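Local coordinates for protein 2-hydroxyhepta-2,4-diene-1,7-dioate isomerase (Corynebacterium glutamicum, PDB 4DBF) that belongs to the fumarylacetoacetate hydrolase family, binds magnesium, and probably acts as an oxaloacetate decarboxylase and perhaps as an isomerase, at residues M231-K234 and M235-I239. Sequence-based numbering, arbitrary orientation.
Sequences MIMK and MGEII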
ATOM      1  N   MET A 231       2.230 -23.101  -9.646  1.00 31.09           N
ATOM      2  CA  MET A 231       2.646 -21.708  -9.858  1.00 30.74           C
ATOM      3  C   MET A 231       3.273 -21.508 -11.229  1.00 30.03           C
ATOM      4  O   MET A 231       4.093 -22.294 -11.628  1.00 30.96           O
ATOM      5  CB  MET A 231       3.662 -21.265  -8.786  1.00 30.10           C
ATOM      6  CG  MET A 231       2.962 -20.820  -7.510  1.00 33.52           C
ATOM      7  SD  MET A 231       4.102 -20.821  -6.099  1.00 38.38           S
ATOM      8  CE  MET A 231       4.937 -19.318  -6.335  1.00 33.21           C
ATOM      9  N   ILE A 232       2.928 -20.426 -11.904  1.00 29.22           N
ATOM     10  CA  ILE A 232       3.538 -20.092 -13.169  1.00 28.00           C
ATOM     11  C   ILE A 232       4.887 -19.392 -12.998  1.00 28.99           C
ATOM     12  O   ILE A 232       5.907 -19.772 -13.625  1.00 26.48           O
ATOM     13  CB  ILE A 232       2.532 -19.266 -14.013  1.00 28.13           C
ATOM     14  CG1 ILE A 232       1.283 -20.116 -14.315  1.00 27.70           C
ATOM     15  CG2 ILE A 232       3.191 -18.712 -15.286  1.00 27.22           C
ATOM     16  CD1 ILE A 232       0.076 -19.256 -14.762  1.00 27.16           C
ATOM     17  N   MET A 233       4.914 -18.336 -12.171  1.00 29.21           N
ATOM     18  CA  MET A 233       6.200 -17.773 -11.732  1.00 28.35           C
ATOM     19  C   MET A 233       6.514 -18.421 -10.422  1.00 27.50           C
ATOM     20  O   MET A 233       5.675 -18.394  -9.491  1.00 27.15           O
ATOM     21  CB  MET A 233       6.139 -16.258 -11.548  1.00 29.69           C
ATOM     22  CG  MET A 233       5.780 -15.483 -12.757  1.00 31.94           C
ATOM     23  SD  MET A 233       5.713 -13.679 -12.389  1.00 40.86           S
ATOM     24  CE  MET A 233       7.122 -13.300 -11.484  1.00 39.17           C
ATOM     25  N   LYS A 234       7.668 -19.099 -10.382  1.00 25.67           N
ATOM     26  CA  LYS A 234       8.187 -19.726  -9.180  0.50 26.23           C
ATOM     27  C   LYS A 234       8.657 -18.652  -8.231  1.00 25.38           C
ATOM     28  O   LYS A 234       8.803 -17.493  -8.644  1.00 25.07           O
ATOM     29  CB  LYS A 234       9.362 -20.636  -9.549  0.50 25.93           C
ATOM     30  CG  LYS A 234       9.028 -21.601 -10.698  0.50 27.63           C
ATOM     31  CD  LYS A 234      10.038 -22.729 -10.795  0.50 29.18           C
ATOM     32  CE  LYS A 234       9.387 -24.023 -11.280  0.50 25.96           C
ATOM     33  NZ  LYS A 234      10.378 -24.721 -12.098  0.50 29.96           N
ATOM     34  N   MET A 235       8.985 -19.060  -7.006  1.00 26.15           N
ATOM     35  CA  MET A 235       9.296 -18.130  -5.944  1.00 27.92           C
ATOM     36  C   MET A 235      10.366 -17.082  -6.329  1.00 26.79           C
ATOM     37  O   MET A 235      10.216 -15.879  -6.104  1.00 26.39           O
ATOM     38  CB  MET A 235       9.714 -18.922  -4.715  1.00 27.93           C
ATOM     39  CG  MET A 235       9.906 -18.070  -3.537  1.00 30.68           C
ATOM     40  SD  MET A 235       8.360 -17.281  -2.992  1.00 37.92           S
ATOM     41  CE  MET A 235       7.083 -18.465  -3.244  1.00 31.42           C
ATOM     42  N   GLY A 236      11.451 -17.548  -6.926  1.00 27.23           N
ATOM     43  CA  GLY A 236      12.575 -16.663  -7.189  1.00 23.96           C
ATOM     44  C   GLY A 236      12.192 -15.674  -8.249  1.00 23.84           C
ATOM     45  O   GLY A 236      12.580 -14.525  -8.189  1.00 23.68           O
ATOM     46  N   GLU A 237      11.398 -16.094  -9.212  1.00 21.98           N
ATOM     47  CA  GLU A 237      11.024 -15.192 -10.279  1.00 21.99           C
ATOM     48  C   GLU A 237      10.005 -14.136  -9.737  1.00 21.86           C
ATOM     49  O   GLU A 237      10.044 -12.986 -10.144  1.00 21.19           O
ATOM     50  CB  GLU A 237      10.374 -15.936 -11.444  1.00 22.74           C
ATOM     51  CG  GLU A 237       9.998 -15.024 -12.559  1.00 27.81           C
ATOM     52  CD  GLU A 237       9.321 -15.706 -13.757  1.00 35.39           C
ATOM     53  OE1 GLU A 237       9.102 -16.948 -13.739  1.00 33.44           O
ATOM     54  OE2 GLU A 237       8.995 -14.940 -14.704  1.00 39.11           O
ATOM     55  N   ILE A 238       9.107 -14.558  -8.850  1.00 21.60           N
ATOM     56  CA  ILE A 238       8.180 -13.566  -8.220  1.00 20.79           C
ATOM     57  C   ILE A 238       8.988 -12.448  -7.529  1.00 21.50           C
ATOM     58  O   ILE A 238       8.758 -11.256  -7.738  1.00 19.89           O
ATOM     59  CB  ILE A 238       7.303 -14.258  -7.189  1.00 21.55           C
ATOM     60  CG1 ILE A 238       6.401 -15.284  -7.909  1.00 19.13           C
ATOM     61  CG2 ILE A 238       6.381 -13.210  -6.458  1.00 20.32           C
ATOM     62  CD1 ILE A 238       5.547 -16.147  -6.917  1.00 22.58           C
ATOM     63  N   ILE A 239       9.929 -12.820  -6.690  1.00 20.47           N
ATOM     64  CA  ILE A 239      10.743 -11.840  -5.986  1.00 21.96           C
ATOM     65  C   ILE A 239      11.568 -10.899  -6.900  1.00 21.31           C
ATOM     66  O   ILE A 239      11.634  -9.728  -6.682  1.00 20.01           O
ATOM     67  CB  ILE A 239      11.553 -12.508  -4.881  1.00 19.52           C
ATOM     68  CG1 ILE A 239      10.636 -12.877  -3.735  1.00 23.81           C
ATOM     69  CG2 ILE A 239      12.632 -11.613  -4.367  1.00 22.66           C
ATOM     70  CD1 ILE A 239      10.991 -14.129  -3.024  1.00 25.45           C
TER
HETATM   71  O   HOH W   1       7.354 -18.215 -15.389  1.00 33.63           O
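K234 and I238 are joined by the first backbone turn of helix 235-243, and the loop 231-234 that enters this N-terminus folds its methionines back onto the same turn. K234 is the N-cap residue. Its carbonyl O accepts I238 N at 3.0 Å with an N-H...O angle of 164°, the i to i+4 bond that opens an alpha helix. E237 N also lies 3.0 Å from K234 O, but this second bond is weak because the N-H points well off the oxygen.

The carbon contacts fall into two groups. On one side, the methyl CE of M231 presses on I238 CD1 at 3.3 Å, tighter than an ordinary carbon contact, with the two side chains crossing at about a right angle; it also meets the terminal methyl of M235. The M231 side chain is about 9 Å from that of the magnesium ligand E138, too far for direct contact. M235 and I238 continue inward, M235 onto W155 and T256, I238 onto I254 of strand 253-255. In the other group, M233 CB rests against I238 CG1 at 3.8 Å. Beyond it the M233 chain runs straight to SD and then bends (chi3 46°), which places CE beside the helix backbone, 3.2 Å from E237 O. E237 is fully extended, CG anti to its own N (chi1 -179°), and crosses M233 nearly perpendicularly, its CD 3.7 Å from M233 CG.

Polar links tie the loop down further. M233 N donates to N89 OD1, and the backbone of I232 also bonds with N89. The extended reach of E237 ends in a water bridge: one molecule donates both to E237 OE1, at 2.7 Å, and to the carbonyl O of I232.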